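Local coordinates for HAT1-interacting factor 1 (Saccharomyces cerevisiae, PDB 4NQ0), which serves as a nuclear chaperone for histones H3 and H4 within the HAT-B acetyltransferase complex, taking part in chromatin assembly and telomere silencing, at residues I66-V71 with D208-A213; D181-V186 with D237-M242; M242-R247 with E283-D288; R304-K309 with E339-Q344. All coordinates share one frame; numbering follows the deposited sequence.

Contact 1. Residues I66-V71 with D208-A213; sequences IFAQAV and DLLAQA
L209 on helix 202-218 lays its two methyls against the ring of F67 on helix 61-77, in the near-antiparallel helix packing that builds a TPR array. The short segments approach to 8.7 Å between axes, their directions 161° apart. The tight part is wholly apolar. L209 CD1 sits over one face of the ring, 3.8 Å from its centroid, in a CH-pi contact, while L209 CD2 comes 3.7 Å from F67 CD2. The ring can be met this way because CG of F67 is anti to the backbone N (chi1 -162°), which carries it out toward the facing helix. A68, with one methyl, suits the place where the backbones come nearest: its CA lies 5.7 Å from that of L209. L210 then fits against this alanine and also touches V238, M242 and I245 of helix 229-248. Farther round helix 202-218 the packing gives way to a looser side, where D208 and A211 are partly exposed. D208 and the buried Q212 both bond to Y197, and Q212 also packs on F64. Q212 NE2 donates as well to D208 O at 3.2 Å, from the face of that carbonyl opposite to Q212 N.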
# COMPACT_ATOMS: atom_id res chain seq x y z
N ILE A 66 -5.36 -8.70 -5.17
CA ILE A 66 -6.69 -8.60 -5.78
C ILE A 66 -7.78 -8.91 -4.75
O ILE A 66 -8.77 -8.17 -4.64
CB ILE A 66 -6.82 -9.52 -7.02
CG1 ILE A 66 -5.86 -9.05 -8.12
CG2 ILE A 66 -8.25 -9.52 -7.54
CD1 ILE A 66 -5.59 -10.08 -9.16
N PHE A 67 -7.59 -9.99 -3.99
CA PHE A 67 -8.54 -10.39 -2.94
C PHE A 67 -8.73 -9.22 -1.96
O PHE A 67 -9.86 -8.87 -1.62
CB PHE A 67 -8.01 -11.64 -2.22
CG PHE A 67 -9.03 -12.43 -1.40
CD1 PHE A 67 -10.30 -11.94 -1.09
CD2 PHE A 67 -8.67 -13.67 -0.90
CE1 PHE A 67 -11.18 -12.70 -0.31
CE2 PHE A 67 -9.54 -14.43 -0.13
CZ PHE A 67 -10.79 -13.95 0.16
N ALA A 68 -7.63 -8.61 -1.54
CA ALA A 68 -7.69 -7.51 -0.58
C ALA A 68 -8.43 -6.31 -1.15
O ALA A 68 -9.31 -5.75 -0.49
CB ALA A 68 -6.29 -7.11 -0.16
N GLN A 69 -8.10 -5.91 -2.37
CA GLN A 69 -8.82 -4.82 -3.03
C GLN A 69 -10.30 -5.13 -3.11
O GLN A 69 -11.13 -4.29 -2.77
CB GLN A 69 -8.29 -4.59 -4.44
CG GLN A 69 -6.88 -4.05 -4.50
CD GLN A 69 -6.75 -2.88 -5.46
OE1 GLN A 69 -5.94 -2.92 -6.39
NE2 GLN A 69 -7.56 -1.84 -5.25
N ALA A 70 -10.63 -6.35 -3.55
CA ALA A 70 -12.02 -6.75 -3.75
C ALA A 70 -12.81 -6.57 -2.47
O ALA A 70 -13.88 -5.94 -2.47
CB ALA A 70 -12.11 -8.19 -4.22
N VAL A 71 -12.28 -7.10 -1.37
CA VAL A 71 -12.97 -7.09 -0.10
C VAL A 71 -13.02 -5.68 0.50
O VAL A 71 -14.02 -5.29 1.10
CB VAL A 71 -12.33 -8.09 0.89
CG1 VAL A 71 -12.96 -7.99 2.24
CG2 VAL A 71 -12.46 -9.52 0.34
N ASP A 208 -4.86 -8.07 6.39
CA ASP A 208 -4.19 -9.34 6.65
C ASP A 208 -3.79 -10.01 5.33
O ASP A 208 -2.71 -10.60 5.23
CB ASP A 208 -5.10 -10.28 7.44
CG ASP A 208 -4.37 -11.51 7.93
OD1 ASP A 208 -3.38 -11.35 8.69
OD2 ASP A 208 -4.77 -12.63 7.56
N LEU A 209 -4.65 -9.90 4.32
CA LEU A 209 -4.34 -10.41 2.99
C LEU A 209 -3.15 -9.68 2.38
O LEU A 209 -2.31 -10.29 1.72
CB LEU A 209 -5.55 -10.32 2.06
CG LEU A 209 -6.62 -11.40 2.32
CD1 LEU A 209 -7.97 -10.95 1.82
CD2 LEU A 209 -6.19 -12.72 1.67
N LEU A 210 -3.07 -8.37 2.60
CA LEU A 210 -1.92 -7.59 2.13
C LEU A 210 -0.64 -7.93 2.91
O LEU A 210 0.45 -7.96 2.31
CB LEU A 210 -2.22 -6.10 2.15
CG LEU A 210 -3.24 -5.63 1.13
CD1 LEU A 210 -3.76 -4.22 1.46
CD2 LEU A 210 -2.65 -5.67 -0.28
N ALA A 211 -0.76 -8.20 4.22
CA ALA A 211 0.41 -8.63 5.00
C ALA A 211 1.03 -9.85 4.33
O ALA A 211 2.26 -9.96 4.23
CB ALA A 211 0.05 -8.93 6.47
N GLN A 212 0.18 -10.74 3.85
CA GLN A 212 0.65 -11.92 3.14
C GLN A 212 1.19 -11.62 1.74
O GLN A 212 2.11 -12.28 1.28
CB GLN A 212 -0.45 -12.98 3.09
CG GLN A 212 -0.83 -13.48 4.50
CD GLN A 212 -2.07 -14.34 4.49
OE1 GLN A 212 -1.99 -15.53 4.22
NE2 GLN A 212 -3.22 -13.75 4.82
N ALA A 213 0.62 -10.63 1.05
CA ALA A 213 1.23 -10.16 -0.21
C ALA A 213 2.68 -9.70 0.02
O ALA A 213 3.58 -10.04 -0.76
CB ALA A 213 0.41 -9.05 -0.84

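Contact 2. Residues D181-V186 with D237-M242; sequences DEIEDV and DVYILM
E182 lies alongside the hydroxyl end of Y239, bringing a non-helical loop onto helix 229-248 of the TPR array. The loop belongs to the region important for binding both H3-H4 and H2A-H2B, and the helix to predicted TPR 2. Starting from the backbone, E182 CB lies 3.7 Å from Y239 OH, and CG follows at 3.8 Å from the same oxygen. With CG anti to the backbone N (chi1 -178°) and the chain extended beyond it, the glutamate runs along the tyrosine in the opposite sense, from its hydroxyl back toward the ring. CD is therefore level with Y239 CE1, at 3.7 Å, and OE1 is 3.6 Å from that carbon. The carboxylate is turned 61° from the ring plane. Its oxygens find their strong partners on helix 252-266: OE1 forms a salt bridge with K261 and OE2 accepts from H258. A long acidic side chain suits this place, since it can touch the tyrosine and still meet both basic residues. An alanine here would probably leave K261 without this salt bridge, take from H258 its bond at NE2, and uncover the hydroxyl end of Y239. That hydroxyl is itself hydrogen-bonded to D180, just before the loop segment. I183 gives it a looser apolar neighbour, CG1 standing 4.5 Å from Y239 OH. At the far end of the glutamate, OE2 comes to 4.3 Å from M242 SD.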
# COMPACT_ATOMS: atom_id res chain seq x y z
N ASP A 181 11.13 -5.07 9.05
CA ASP A 181 10.64 -5.98 10.11
C ASP A 181 9.17 -6.38 9.94
O ASP A 181 8.71 -7.35 10.55
CB ASP A 181 10.85 -5.36 11.51
CG ASP A 181 12.02 -5.99 12.28
OD1 ASP A 181 12.99 -6.49 11.65
OD2 ASP A 181 11.97 -5.98 13.53
N GLU A 182 8.45 -5.65 9.10
CA GLU A 182 7.03 -5.89 8.88
C GLU A 182 6.78 -7.01 7.85
O GLU A 182 5.66 -7.49 7.71
CB GLU A 182 6.37 -4.59 8.44
CG GLU A 182 4.88 -4.64 8.21
CD GLU A 182 4.27 -3.24 8.10
OE1 GLU A 182 5.02 -2.24 8.15
OE2 GLU A 182 3.03 -3.15 7.95
N ILE A 183 7.82 -7.43 7.14
CA ILE A 183 7.66 -8.53 6.21
C ILE A 183 7.79 -9.85 6.98
O ILE A 183 8.87 -10.18 7.46
CB ILE A 183 8.67 -8.47 5.06
CG1 ILE A 183 8.44 -7.19 4.25
CG2 ILE A 183 8.55 -9.70 4.18
CD1 ILE A 183 9.35 -7.05 3.06
N GLU A 184 6.69 -10.59 7.08
CA GLU A 184 6.68 -11.83 7.85
C GLU A 184 7.36 -12.95 7.08
O GLU A 184 7.46 -12.90 5.85
CB GLU A 184 5.25 -12.27 8.16
CG GLU A 184 4.40 -11.28 8.93
CD GLU A 184 2.97 -11.77 9.07
OE1 GLU A 184 2.77 -12.99 9.27
OE2 GLU A 184 2.03 -10.94 8.97
N ASP A 185 7.81 -13.97 7.81
CA ASP A 185 8.32 -15.19 7.21
C ASP A 185 7.20 -15.92 6.51
O ASP A 185 6.07 -15.96 7.00
CB ASP A 185 8.92 -16.12 8.28
CG ASP A 185 9.78 -17.23 7.68
OD1 ASP A 185 11.01 -17.17 7.86
OD2 ASP A 185 9.24 -18.16 7.05
N VAL A 186 7.53 -16.55 5.39
CA VAL A 186 6.55 -17.25 4.58
C VAL A 186 5.94 -18.46 5.29
O VAL A 186 4.93 -19.01 4.84
CB VAL A 186 7.16 -17.66 3.22
CG1 VAL A 186 8.14 -18.82 3.38
CG2 VAL A 186 6.04 -17.99 2.25
N ASP A 237 3.67 -0.31 -3.64
CA ASP A 237 2.25 -0.32 -4.04
C ASP A 237 1.37 -0.96 -2.97
O ASP A 237 0.27 -0.48 -2.69
CB ASP A 237 2.05 -1.07 -5.38
CG ASP A 237 2.51 -0.28 -6.59
OD1 ASP A 237 2.72 0.95 -6.49
OD2 ASP A 237 2.66 -0.90 -7.66
N VAL A 238 1.86 -2.05 -2.37
CA VAL A 238 1.11 -2.71 -1.31
C VAL A 238 0.96 -1.81 -0.09
O VAL A 238 -0.12 -1.75 0.52
CB VAL A 238 1.73 -4.05 -0.91
CG1 VAL A 238 1.06 -4.61 0.37
CG2 VAL A 238 1.61 -5.04 -2.08
N TYR A 239 2.04 -1.10 0.25
CA TYR A 239 2.01 -0.21 1.41
C TYR A 239 1.03 0.94 1.19
O TYR A 239 0.32 1.33 2.11
CB TYR A 239 3.41 0.30 1.79
CG TYR A 239 4.21 -0.66 2.64
CD1 TYR A 239 3.69 -1.16 3.83
CD2 TYR A 239 5.50 -1.04 2.28
CE1 TYR A 239 4.42 -2.04 4.62
CE2 TYR A 239 6.24 -1.91 3.06
CZ TYR A 239 5.69 -2.41 4.23
OH TYR A 239 6.43 -3.26 4.98
N ILE A 240 0.99 1.48 -0.03
CA ILE A 240 -0.01 2.51 -0.37
C ILE A 240 -1.43 1.97 -0.17
O ILE A 240 -2.27 2.64 0.42
CB ILE A 240 0.14 3.05 -1.83
CG1 ILE A 240 1.47 3.79 -2.04
CG2 ILE A 240 -1.04 3.97 -2.18
CD1 ILE A 240 1.65 5.06 -1.19
N LEU A 241 -1.69 0.77 -0.66
CA LEU A 241 -3.02 0.16 -0.50
C LEU A 241 -3.34 -0.05 0.98
O LEU A 241 -4.44 0.25 1.42
CB LEU A 241 -3.11 -1.20 -1.21
CG LEU A 241 -4.28 -1.47 -2.15
CD1 LEU A 241 -4.24 -2.95 -2.58
CD2 LEU A 241 -5.66 -1.12 -1.56
N MET A 242 -2.39 -0.58 1.74
CA MET A 242 -2.56 -0.72 3.19
C MET A 242 -2.92 0.63 3.81
O MET A 242 -3.85 0.73 4.59
CB MET A 242 -1.30 -1.26 3.84
CG MET A 242 -1.08 -2.73 3.62
SD MET A 242 0.41 -3.21 4.48
CE MET A 242 0.30 -4.98 4.37

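Contact 3. Residues M242-R247 with E283-D288; sequences MGDIER and EFLVCD
R247 spans the gap between helices 229-248 and 273-290, its guanidinium meeting both L285 and D288. The gap is wide, the axes of the short segments being 11.5 Å apart, so a long side chain is needed to cross it. CG stands anti to the backbone N (chi1 -172°) and the chain runs straight until it bends at chi3 (56°), which turns the guanidinium back toward D244 instead of farther across. NH2 makes the main polar contact, a salt bridge to D288 OD2 at 3.4 Å. The guanidinium and carboxylate planes are strongly twisted against each other, so the flat, two-pronged pairing of arginine with a carboxylate is not formed and the attraction is mostly one of charge. L285 rises beside it, CD2 lying 3.6 Å from R247 NH2; a leucine suits the place, giving the cationic end an apolar flank. Its other methyl, CD1, faces D244 OD2 at 4.1 Å. That oxygen accepts a hydrogen bond from Y259 and forms a long ion pair with R247 NH1, 3.9 Å away and well out of the guanidinium plane. D244, R247 and D288 thus make a charge network along the partly exposed side. A methionine in place of R247 would probably leave D288 without its cross-helix partner and break the link from D244. Y259 of the intervening helix 252-266 also touches R247 and L285. Two nearly parallel helices, 18° apart, with the helix that links them packed alongside both, are typical of successive hairpins in a TPR solenoid.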
# COMPACT_ATOMS: atom_id res chain seq x y z
N MET A 242 -2.39 -0.58 1.74
CA MET A 242 -2.56 -0.72 3.19
C MET A 242 -2.92 0.63 3.81
O MET A 242 -3.85 0.73 4.59
CB MET A 242 -1.30 -1.26 3.84
CG MET A 242 -1.08 -2.73 3.62
SD MET A 242 0.41 -3.21 4.48
CE MET A 242 0.30 -4.98 4.37
N GLY A 243 -2.20 1.67 3.41
CA GLY A 243 -2.47 3.01 3.91
C GLY A 243 -3.87 3.49 3.57
O GLY A 243 -4.58 4.00 4.43
N ASP A 244 -4.26 3.32 2.30
CA ASP A 244 -5.59 3.74 1.85
C ASP A 244 -6.66 3.07 2.70
O ASP A 244 -7.58 3.73 3.18
CB ASP A 244 -5.82 3.37 0.39
CG ASP A 244 -4.96 4.18 -0.58
OD1 ASP A 244 -4.89 3.76 -1.75
OD2 ASP A 244 -4.39 5.24 -0.20
N ILE A 245 -6.55 1.76 2.89
CA ILE A 245 -7.53 1.02 3.70
C ILE A 245 -7.56 1.52 5.15
O ILE A 245 -8.63 1.77 5.71
CB ILE A 245 -7.24 -0.49 3.70
CG1 ILE A 245 -7.45 -1.08 2.31
CG2 ILE A 245 -8.13 -1.22 4.72
CD1 ILE A 245 -6.91 -2.49 2.15
N GLU A 246 -6.39 1.68 5.74
CA GLU A 246 -6.29 2.15 7.12
C GLU A 246 -6.87 3.56 7.25
O GLU A 246 -7.56 3.85 8.21
CB GLU A 246 -4.85 2.09 7.62
CG GLU A 246 -4.34 0.67 7.78
CD GLU A 246 -2.84 0.58 7.95
OE1 GLU A 246 -2.09 1.37 7.33
OE2 GLU A 246 -2.41 -0.31 8.71
N ARG A 247 -6.59 4.42 6.28
CA ARG A 247 -7.20 5.76 6.22
C ARG A 247 -8.73 5.66 6.19
O ARG A 247 -9.43 6.32 6.97
CB ARG A 247 -6.69 6.53 5.00
CG ARG A 247 -7.10 8.00 4.97
CD ARG A 247 -6.54 8.74 3.77
NE ARG A 247 -6.90 8.12 2.49
CZ ARG A 247 -6.71 8.66 1.29
NH1 ARG A 247 -7.07 8.00 0.20
NH2 ARG A 247 -6.17 9.87 1.17
N GLU A 283 3.98 11.23 -1.03
CA GLU A 283 4.16 12.45 -0.25
C GLU A 283 2.84 13.13 0.02
O GLU A 283 2.59 13.58 1.14
CB GLU A 283 5.09 13.44 -0.94
CG GLU A 283 6.52 12.96 -1.11
CD GLU A 283 7.40 13.20 0.10
OE1 GLU A 283 6.87 13.50 1.20
OE2 GLU A 283 8.65 13.08 -0.06
N PHE A 284 1.98 13.22 -0.99
CA PHE A 284 0.67 13.88 -0.79
C PHE A 284 -0.23 13.08 0.14
O PHE A 284 -0.93 13.65 0.99
CB PHE A 284 -0.04 14.12 -2.13
CG PHE A 284 -1.47 14.57 -1.97
CD1 PHE A 284 -1.76 15.87 -1.58
CD2 PHE A 284 -2.51 13.69 -2.19
CE1 PHE A 284 -3.07 16.28 -1.41
CE2 PHE A 284 -3.83 14.09 -2.03
CZ PHE A 284 -4.11 15.40 -1.64
N LEU A 285 -0.23 11.75 -0.02
CA LEU A 285 -1.09 10.91 0.82
C LEU A 285 -0.70 11.00 2.30
O LEU A 285 -1.56 11.01 3.17
CB LEU A 285 -1.08 9.45 0.33
CG LEU A 285 -1.76 9.19 -1.02
CD1 LEU A 285 -1.41 7.78 -1.53
CD2 LEU A 285 -3.27 9.37 -0.95
N VAL A 286 0.60 11.08 2.57
CA VAL A 286 1.11 11.35 3.91
C VAL A 286 0.47 12.61 4.50
O VAL A 286 -0.06 12.58 5.61
CB VAL A 286 2.64 11.50 3.90
CG1 VAL A 286 3.15 12.19 5.19
CG2 VAL A 286 3.32 10.13 3.71
N CYS A 287 0.50 13.71 3.74
CA CYS A 287 -0.08 14.98 4.17
C CYS A 287 -1.58 14.92 4.37
O CYS A 287 -2.11 15.51 5.33
CB CYS A 287 0.26 16.09 3.17
SG CYS A 287 2.04 16.39 3.10
N ASP A 288 -2.27 14.22 3.47
CA ASP A 288 -3.71 14.11 3.55
C ASP A 288 -4.15 13.33 4.80
O ASP A 288 -5.13 13.69 5.43
CB ASP A 288 -4.30 13.46 2.30
CG ASP A 288 -5.73 13.90 2.04
OD1 ASP A 288 -5.92 15.08 1.70
OD2 ASP A 288 -6.65 13.07 2.17

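Contact 4. Residues R304-K309 with E339-Q344; sequences RFKHAK and EVQENQ
F305 presents the edge of its ring to V340, and CE2 comes 3.7 Å from the methyl CG2, which lies close to the ring plane. CG of the phenylalanine is anti to the carbonyl carbon (chi1 -64°), and the ring is thereby carried toward helix 323-344, where D336 and I337 also touch it. C287 of helix 273-290 packs against it too, so a large aromatic suits a position where three helices meet. V340 is the compact partner: while CG2 takes the ring edge, its side chain also rests on A298, K301 and L302 near the start of helix 298-316. The helix bearing F305 lies in predicted TPR 3, and helix 323-344, the last in the modelled chain, packs on it much as a C-terminal capping helix covers the final repeat of a TPR array. Toward solvent the contact changes character. K306 stretches out fully extended and crosses the side chain of Q341 at about a right angle, NZ standing 3.9 Å from the amide nitrogen NE2. Both are nitrogens that donate, so as modelled this is contact without a bond, at a solvent-facing margin that suits long, flexible polar chains. In helix 323-344 the backbone widens into a pi-type turn over 340-344, and N343 ND2, within it, donates to E339 OE2 just before it at 3.1 Å, reaching the oxygen from above the carboxylate plane.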
# COMPACT_ATOMS: atom_id res chain seq x y z
N ARG A 304 6.24 19.01 7.63
CA ARG A 304 6.00 17.99 6.58
C ARG A 304 5.19 18.58 5.43
O ARG A 304 5.48 18.31 4.27
CB ARG A 304 5.29 16.75 7.13
CG ARG A 304 5.22 15.59 6.14
CD ARG A 304 6.54 14.84 6.10
NE ARG A 304 6.65 13.94 4.94
CZ ARG A 304 7.59 13.00 4.78
NH1 ARG A 304 8.50 12.76 5.73
NH2 ARG A 304 7.60 12.26 3.67
N PHE A 305 4.16 19.37 5.76
CA PHE A 305 3.39 20.03 4.71
C PHE A 305 4.27 20.91 3.82
O PHE A 305 4.15 20.88 2.60
CB PHE A 305 2.27 20.90 5.30
CG PHE A 305 1.21 20.14 6.05
CD1 PHE A 305 0.88 18.84 5.72
CD2 PHE A 305 0.50 20.76 7.06
CE1 PHE A 305 -0.09 18.16 6.39
CE2 PHE A 305 -0.48 20.08 7.75
CZ PHE A 305 -0.78 18.78 7.41
N LYS A 306 5.16 21.69 4.42
CA LYS A 306 6.01 22.59 3.65
C LYS A 306 7.01 21.83 2.80
O LYS A 306 7.35 22.26 1.70
CB LYS A 306 6.74 23.56 4.58
CG LYS A 306 5.83 24.64 5.13
CD LYS A 306 6.49 25.39 6.28
CE LYS A 306 5.60 26.51 6.79
NZ LYS A 306 6.11 27.04 8.09
N HIS A 307 7.49 20.72 3.32
CA HIS A 307 8.34 19.83 2.55
C HIS A 307 7.61 19.34 1.29
O HIS A 307 8.17 19.33 0.20
CB HIS A 307 8.78 18.66 3.42
CG HIS A 307 9.31 17.49 2.65
ND1 HIS A 307 10.61 17.44 2.20
CD2 HIS A 307 8.71 16.36 2.23
CE1 HIS A 307 10.79 16.30 1.54
NE2 HIS A 307 9.66 15.63 1.55
N ALA A 308 6.36 18.92 1.45
CA ALA A 308 5.60 18.36 0.36
C ALA A 308 5.23 19.45 -0.65
O ALA A 308 5.31 19.23 -1.86
CB ALA A 308 4.33 17.65 0.89
N LYS A 309 4.85 20.62 -0.15
CA LYS A 309 4.60 21.80 -1.00
C LYS A 309 5.80 22.14 -1.90
O LYS A 309 5.64 22.32 -3.09
CB LYS A 309 4.23 23.00 -0.13
CG LYS A 309 4.06 24.31 -0.88
CD LYS A 309 3.64 25.41 0.08
CE LYS A 309 3.61 26.77 -0.62
NZ LYS A 309 3.17 27.85 0.29
N GLU A 339 -5.11 25.44 7.75
CA GLU A 339 -5.82 24.81 8.86
C GLU A 339 -4.97 24.73 10.13
O GLU A 339 -5.41 25.13 11.20
CB GLU A 339 -6.29 23.41 8.46
CG GLU A 339 -6.81 22.53 9.62
CD GLU A 339 -8.12 23.04 10.22
OE1 GLU A 339 -8.80 23.86 9.57
OE2 GLU A 339 -8.46 22.60 11.33
N VAL A 340 -3.74 24.23 10.01
CA VAL A 340 -2.87 24.09 11.17
C VAL A 340 -2.38 25.45 11.70
O VAL A 340 -2.41 25.70 12.91
CB VAL A 340 -1.67 23.17 10.86
CG1 VAL A 340 -0.67 23.16 12.02
CG2 VAL A 340 -2.17 21.77 10.57
N GLN A 341 -1.96 26.34 10.81
CA GLN A 341 -1.48 27.65 11.24
C GLN A 341 -2.55 28.45 12.00
O GLN A 341 -2.22 29.13 12.97
CB GLN A 341 -0.92 28.47 10.07
CG GLN A 341 0.61 28.58 10.10
CD GLN A 341 1.24 28.80 8.73
OE1 GLN A 341 0.64 29.41 7.84
NE2 GLN A 341 2.46 28.32 8.55
N GLU A 342 -3.81 28.33 11.58
CA GLU A 342 -4.90 29.12 12.15
C GLU A 342 -5.54 28.49 13.39
O GLU A 342 -5.91 29.21 14.32
CB GLU A 342 -5.98 29.38 11.10
CG GLU A 342 -5.50 30.13 9.86
CD GLU A 342 -5.37 31.64 10.06
OE1 GLU A 342 -4.52 32.25 9.38
OE2 GLU A 342 -6.11 32.22 10.88
N ASN A 343 -5.71 27.17 13.40
CA ASN A 343 -6.46 26.51 14.48
C ASN A 343 -5.60 25.74 15.47
O ASN A 343 -5.72 25.92 16.68
CB ASN A 343 -7.51 25.57 13.89
CG ASN A 343 -8.51 26.28 13.00
OD1 ASN A 343 -8.62 27.51 13.02
ND2 ASN A 343 -9.24 25.52 12.21
N GLN A 344 -4.71 24.89 14.95
CA GLN A 344 -4.00 23.93 15.78
C GLN A 344 -2.76 24.49 16.51
O GLN A 344 -2.47 24.06 17.62
CB GLN A 344 -3.62 22.70 14.94
CG GLN A 344 -4.82 22.04 14.26
CD GLN A 344 -4.48 20.72 13.58
OE1 GLN A 344 -3.44 20.12 13.85
NE2 GLN A 344 -5.37 20.27 12.71

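In the fold
Contacts 1 to 4 run through the helical array in chain order, except that contacts 1 and 2 interleave: the loop at 181-186 precedes helix 202-218, while its partner helix 229-248 follows it. That helix is the hub, carrying one side of contacts 2 and 3, which share M242 and have centres 15 Å apart; M242 also packs on contact 1. Contact 3 passes to contact 4, 16 Å on between centres, through the salt bridge E283-R304. Contacts 1 and 4 lie on opposite sides of the chain's centre, their own centres about 33 Å apart. The series includes the loop of contact 2, in a region important for both H3-H4 and H2A-H2B, and helices 273-290 and 298-316, within the H2A-H2B-interacting region 248-332.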